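PDB 4OEV: putative peptide ABC-transport system periplasmic peptide-binding protein from Campylobacter jejuni, which binds nickel outside the cytoplasm and probably delivers it to an ABC-type importer. Local coordinates for residues N156-W168 with V174-K186. Sequence-based numbering, arbitrary orientation.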
loop_
_atom_site.group_PDB
_atom_site.type_symbol
_atom_site.label_atom_id
_atom_site.label_comp_id
_atom_site.label_asym_id
_atom_site.label_seq_id
_atom_site.Cartn_x
_atom_site.Cartn_y
_atom_site.Cartn_z
ATOM N N ASN A 156 0.187 -0.484 23.397
ATOM C CA ASN A 156 -0.267 -1.642 24.202
ATOM C C ASN A 156 -1.625 -2.112 23.694
ATOM O O ASN A 156 -2.577 -2.188 24.470
ATOM C CB ASN A 156 -0.399 -1.268 25.681
ATOM C CG ASN A 156 0.917 -0.878 26.313
ATOM O OD1 ASN A 156 1.570 -1.696 26.968
ATOM N ND2 ASN A 156 1.325 0.379 26.114
ATOM N N PRO A 157 -1.728 -2.430 22.387
ATOM C CA PRO A 157 -3.039 -2.613 21.751
ATOM C C PRO A 157 -3.775 -3.844 22.275
ATOM O O PRO A 157 -3.145 -4.878 22.509
ATOM C CB PRO A 157 -2.682 -2.772 20.269
ATOM C CG PRO A 157 -1.340 -3.411 20.294
ATOM C CD PRO A 157 -0.626 -2.787 21.477
ATOM N N ILE A 158 -5.088 -3.711 22.479
ATOM C CA ILE A 158 -5.946 -4.840 22.785
ATOM C C ILE A 158 -6.880 -5.032 21.578
ATOM O O ILE A 158 -7.534 -4.073 21.151
ATOM C CB ILE A 158 -6.766 -4.602 24.081
ATOM C CG1 ILE A 158 -5.873 -4.651 25.326
ATOM C CG2 ILE A 158 -7.887 -5.602 24.180
ATOM C CD1 ILE A 158 -5.281 -6.046 25.625
ATOM N N GLY A 159 -6.939 -6.243 21.015
ATOM C CA GLY A 159 -7.759 -6.479 19.830
ATOM C C GLY A 159 -8.568 -7.775 19.847
ATOM O O GLY A 159 -8.648 -8.470 20.883
ATOM N N THR A 160 -9.200 -8.106 18.722
ATOM C CA THR A 160 -9.910 -9.378 18.627
ATOM C C THR A 160 -9.086 -10.358 17.761
ATOM O O THR A 160 -9.527 -11.479 17.540
ATOM C CB THR A 160 -11.299 -9.241 17.990
ATOM O OG1 THR A 160 -11.150 -8.450 16.805
ATOM C CG2 THR A 160 -12.339 -8.532 18.934
ATOM N N GLY A 161 -7.900 -9.939 17.299
ATOM C CA GLY A 161 -7.115 -10.715 16.327
ATOM C C GLY A 161 -6.491 -12.038 16.818
ATOM O O GLY A 161 -6.739 -12.451 17.958
ATOM N N PRO A 162 -5.740 -12.755 15.932
ATOM C CA PRO A 162 -5.145 -14.062 16.315
ATOM C C PRO A 162 -3.981 -13.981 17.307
ATOM O O PRO A 162 -3.584 -14.977 17.927
ATOM C CB PRO A 162 -4.643 -14.635 14.984
ATOM C CG PRO A 162 -4.389 -13.360 14.069
ATOM C CD PRO A 162 -5.587 -12.469 14.490
ATOM N N TYR A 163 -3.437 -12.793 17.472
ATOM C CA TYR A 163 -2.243 -12.634 18.274
ATOM C C TYR A 163 -2.357 -11.521 19.310
ATOM O O TYR A 163 -2.759 -10.390 18.995
ATOM C CB TYR A 163 -1.040 -12.381 17.355
ATOM C CG TYR A 163 -0.469 -13.671 16.817
ATOM C CD1 TYR A 163 0.327 -14.466 17.631
ATOM C CD2 TYR A 163 -0.727 -14.109 15.516
ATOM C CE1 TYR A 163 0.850 -15.659 17.186
ATOM C CE2 TYR A 163 -0.197 -15.338 15.058
ATOM C CZ TYR A 163 0.592 -16.094 15.911
ATOM O OH TYR A 163 1.148 -17.323 15.552
ATOM N N LYS A 164 -1.929 -11.826 20.527
ATOM C CA LYS A 164 -1.981 -10.880 21.636
ATOM C C LYS A 164 -0.644 -10.177 21.698
ATOM O O LYS A 164 0.398 -10.818 21.484
ATOM C CB LYS A 164 -2.300 -11.594 22.982
ATOM C CG LYS A 164 -3.689 -12.193 23.102
ATOM C CD LYS A 164 -3.901 -12.865 24.498
ATOM C CE LYS A 164 -5.374 -13.206 24.759
ATOM N NZ LYS A 164 -5.652 -13.739 26.145
ATOM N N PHE A 165 -0.672 -8.860 21.935
ATOM C CA PHE A 165 0.552 -8.052 22.061
ATOM C C PHE A 165 1.307 -8.420 23.342
ATOM O O PHE A 165 0.706 -8.481 24.419
ATOM C CB PHE A 165 0.217 -6.543 22.049
ATOM C CG PHE A 165 1.396 -5.652 22.349
ATOM C CD1 PHE A 165 2.259 -5.253 21.338
ATOM C CD2 PHE A 165 1.639 -5.207 23.642
ATOM C CE1 PHE A 165 3.345 -4.434 21.620
ATOM C CE2 PHE A 165 2.725 -4.392 23.928
ATOM C CZ PHE A 165 3.576 -4.016 22.922
ATOM N N VAL A 166 2.612 -8.670 23.233
ATOM C CA VAL A 166 3.461 -8.952 24.400
ATOM C C VAL A 166 4.424 -7.816 24.764
ATOM O O VAL A 166 4.392 -7.301 25.871
ATOM C CB VAL A 166 4.304 -10.219 24.208
ATOM C CG1 VAL A 166 5.164 -10.419 25.423
ATOM C CG2 VAL A 166 3.417 -11.421 23.983
ATOM N N LYS A 167 5.340 -7.476 23.867
ATOM C CA LYS A 167 6.218 -6.349 24.131
ATOM C C LYS A 167 6.797 -5.801 22.846
ATOM O O LYS A 167 6.659 -6.396 21.774
ATOM C CB LYS A 167 7.341 -6.735 25.083
ATOM C CG LYS A 167 8.399 -7.656 24.511
ATOM C CD LYS A 167 9.576 -7.694 25.482
ATOM C CE LYS A 167 10.644 -8.682 25.040
ATOM N NZ LYS A 167 11.847 -8.700 25.931
ATOM N N TRP A 168 7.472 -4.671 22.968
ATOM C CA TRP A 168 7.919 -3.958 21.786
ATOM C C TRP A 168 9.244 -3.294 22.075
ATOM O O TRP A 168 9.337 -2.441 22.944
ATOM C CB TRP A 168 6.849 -2.943 21.393
ATOM C CG TRP A 168 7.071 -2.123 20.168
ATOM C CD1 TRP A 168 8.159 -2.122 19.332
ATOM C CD2 TRP A 168 6.157 -1.158 19.644
ATOM N NE1 TRP A 168 7.970 -1.204 18.314
ATOM C CE2 TRP A 168 6.750 -0.604 18.481
ATOM C CE3 TRP A 168 4.886 -0.713 20.044
ATOM C CZ2 TRP A 168 6.119 0.379 17.712
ATOM C CZ3 TRP A 168 4.254 0.254 19.285
ATOM C CH2 TRP A 168 4.882 0.804 18.119
ATOM N N VAL A 174 8.459 -6.301 17.385
ATOM C CA VAL A 174 7.285 -6.391 18.255
ATOM C C VAL A 174 7.089 -7.876 18.483
ATOM O O VAL A 174 7.260 -8.650 17.540
ATOM C CB VAL A 174 6.011 -5.752 17.626
ATOM C CG1 VAL A 174 4.914 -5.589 18.661
ATOM C CG2 VAL A 174 6.326 -4.380 16.966
ATOM N N GLU A 175 6.804 -8.279 19.723
ATOM C CA GLU A 175 6.600 -9.688 20.065
ATOM C C GLU A 175 5.141 -9.973 20.469
ATOM O O GLU A 175 4.531 -9.208 21.220
ATOM C CB GLU A 175 7.544 -10.118 21.188
ATOM C CG GLU A 175 7.250 -11.547 21.718
ATOM C CD GLU A 175 8.100 -11.913 22.920
ATOM O OE1 GLU A 175 9.083 -11.170 23.150
ATOM O OE2 GLU A 175 7.789 -12.932 23.624
ATOM N N PHE A 176 4.596 -11.076 19.956
ATOM C CA PHE A 176 3.219 -11.477 20.203
ATOM C C PHE A 176 3.145 -12.888 20.751
ATOM O O PHE A 176 4.093 -13.659 20.613
ATOM C CB PHE A 176 2.397 -11.429 18.925
ATOM C CG PHE A 176 2.476 -10.111 18.216
ATOM C CD1 PHE A 176 3.481 -9.861 17.285
ATOM C CD2 PHE A 176 1.560 -9.107 18.498
ATOM C CE1 PHE A 176 3.556 -8.628 16.624
ATOM C CE2 PHE A 176 1.642 -7.854 17.825
ATOM C CZ PHE A 176 2.644 -7.628 16.904
ATOM N N LYS A 177 2.001 -13.218 21.344
ATOM C CA LYS A 177 1.698 -14.608 21.682
ATOM C C LYS A 177 0.310 -14.956 21.160
ATOM O O LYS A 177 -0.537 -14.065 20.959
ATOM C CB LYS A 177 1.858 -14.860 23.184
ATOM C CG LYS A 177 0.919 -14.085 24.122
ATOM C CD LYS A 177 1.125 -14.557 25.595
ATOM C CE LYS A 177 0.247 -13.776 26.593
ATOM N NZ LYS A 177 0.301 -14.343 28.005
ATOM N N ALA A 178 0.090 -16.240 20.895
ATOM C CA ALA A 178 -1.164 -16.694 20.303
ATOM C C ALA A 178 -2.377 -16.314 21.171
ATOM O O ALA A 178 -2.277 -16.284 22.396
ATOM C CB ALA A 178 -1.138 -18.193 20.090
ATOM N N ASN A 179 -3.486 -15.983 20.502
ATOM C CA ASN A 179 -4.764 -15.732 21.153
ATOM C C ASN A 179 -5.472 -17.067 21.346
ATOM O O ASN A 179 -6.036 -17.612 20.394
ATOM C CB ASN A 179 -5.618 -14.765 20.318
ATOM C CG ASN A 179 -7.033 -14.560 20.898
ATOM O OD1 ASN A 179 -7.367 -15.088 21.963
ATOM N ND2 ASN A 179 -7.858 -13.775 20.198
ATOM N N GLU A 180 -5.466 -17.568 22.581
ATOM C CA GLU A 180 -5.961 -18.911 22.869
ATOM C C GLU A 180 -7.487 -18.990 22.791
ATOM O O GLU A 180 -8.055 -20.096 22.837
ATOM C CB GLU A 180 -5.476 -19.370 24.254
ATOM C CG GLU A 180 -6.193 -18.707 25.433
ATOM C CD GLU A 180 -5.679 -17.305 25.799
ATOM O OE1 GLU A 180 -5.759 -16.970 27.013
ATOM O OE2 GLU A 180 -5.219 -16.540 24.899
ATOM N N HIS A 181 -8.145 -17.822 22.748
ATOM C CA HIS A 181 -9.577 -17.741 22.496
ATOM C C HIS A 181 -9.870 -16.988 21.210
ATOM O O HIS A 181 -10.612 -16.005 21.220
ATOM C CB HIS A 181 -10.301 -17.065 23.669
ATOM C CG HIS A 181 -9.998 -17.683 25.001
ATOM N ND1 HIS A 181 -9.320 -17.014 25.998
ATOM C CD2 HIS A 181 -10.273 -18.916 25.497
ATOM C CE1 HIS A 181 -9.191 -17.808 27.050
ATOM N NE2 HIS A 181 -9.764 -18.965 26.773
ATOM N N PHE A 182 -9.284 -17.443 20.106
ATOM C CA PHE A 182 -9.477 -16.806 18.805
ATOM C C PHE A 182 -10.656 -17.515 18.137
ATOM O O PHE A 182 -10.610 -18.705 17.853
ATOM C CB PHE A 182 -8.194 -16.878 17.959
ATOM C CG PHE A 182 -8.272 -16.140 16.655
ATOM C CD1 PHE A 182 -8.836 -14.865 16.585
ATOM C CD2 PHE A 182 -7.740 -16.691 15.506
ATOM C CE1 PHE A 182 -8.901 -14.174 15.387
ATOM C CE2 PHE A 182 -7.787 -16.010 14.309
ATOM C CZ PHE A 182 -8.379 -14.740 14.245
ATOM N N TYR A 183 -11.732 -16.770 17.939
ATOM C CA TYR A 183 -13.018 -17.309 17.471
ATOM C C TYR A 183 -12.883 -18.009 16.104
ATOM O O TYR A 183 -13.668 -18.883 15.738
ATOM C CB TYR A 183 -14.043 -16.163 17.391
ATOM C CG TYR A 183 -13.562 -15.086 16.419
ATOM C CD1 TYR A 183 -13.953 -15.085 15.083
ATOM C CD2 TYR A 183 -12.674 -14.101 16.840
ATOM C CE1 TYR A 183 -13.481 -14.104 14.199
ATOM C CE2 TYR A 183 -12.214 -13.109 15.966
ATOM C CZ TYR A 183 -12.614 -13.120 14.654
ATOM O OH TYR A 183 -12.111 -12.140 13.801
ATOM N N LEU A 184 -11.914 -17.554 15.323
ATOM C CA LEU A 184 -11.818 -17.943 13.922
ATOM C C LEU A 184 -11.185 -19.326 13.712
ATOM O O LEU A 184 -11.591 -20.071 12.811
ATOM C CB LEU A 184 -11.032 -16.876 13.173
ATOM C CG LEU A 184 -11.229 -16.821 11.666
ATOM C CD1 LEU A 184 -12.680 -16.512 11.309
ATOM C CD2 LEU A 184 -10.283 -15.794 11.050
ATOM N N ASP A 185 -10.163 -19.634 14.517
ATOM C CA ASP A 185 -9.462 -20.920 14.491
ATOM C C ASP A 185 -8.357 -20.974 15.570
ATOM O O ASP A 185 -8.057 -19.967 16.209
ATOM C CB ASP A 185 -8.859 -21.170 13.112
ATOM C CG ASP A 185 -8.984 -22.612 12.694
ATOM O OD1 ASP A 185 -8.849 -23.485 13.577
ATOM O OD2 ASP A 185 -9.237 -22.872 11.497
ATOM N N LYS A 186 -7.726 -22.122 15.767
ATOM C CA LYS A 186 -6.637 -22.157 16.734
ATOM C C LYS A 186 -5.368 -21.632 16.069
ATOM O O LYS A 186 -5.039 -22.032 14.952
ATOM C CB LYS A 186 -6.395 -23.575 17.287
ATOM C CG LYS A 186 -7.573 -24.107 18.062
ATOM C CD LYS A 186 -7.942 -23.109 19.163
ATOM C CE LYS A 186 -8.971 -23.682 20.126
ATOM N NZ LYS A 186 -8.450 -24.986 20.603
HETATM O O HOH W 1 -10.911 -13.109 19.176
#
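Pro162 lies flat over one face of the Phe182 ring in the closely packed loops beyond the open end of this beta hairpin, its CB 3.8 Å from the ring centroid in a CH-pi contact; the compact, rigid pyrrolidine ring lays C-H groups against the aromatic face. Beside it, Asn179 holds the loop before strand 163-169. With CG anti to the backbone N (chi1 175°), its ND2 gives Gly161 O, also bonded to His74 NE2, a nearly straight bond of 2.8 Å, while its backbone N bonds to Pro162 O. Its OD1 accepts from His181 N, forming an Asx turn for which a short amide is well suited.

Along the strands, Lys164 and Lys177 form a hydrogen-bonded antiparallel pair. A classic beta bulge follows: Glu175 O accepts from Val166 N at 2.8 Å and, more loosely, from Lys167 N at 3.3 Å. Beta-branched Val174 places CG2 over the five-membered ring of Trp168 and CG1 at the Phe165 edge.

The face with Lys164, Lys177, Glu175 and Lys167 is more solvent-accessible, suiting long charged chains. Extended Lys164 reaches Glu180, with NZ 3.1 Å from OE2 in a salt bridge, whereas Glu175 turns to Arg191.

Strand 163-169 is one of two outermost strands of a four-stranded mixed sheet; strand 173-178 pairs antiparallel with strand 191-196 on its other side, and Tyr163 and Phe176 pack against Leu32 of helix 30-33.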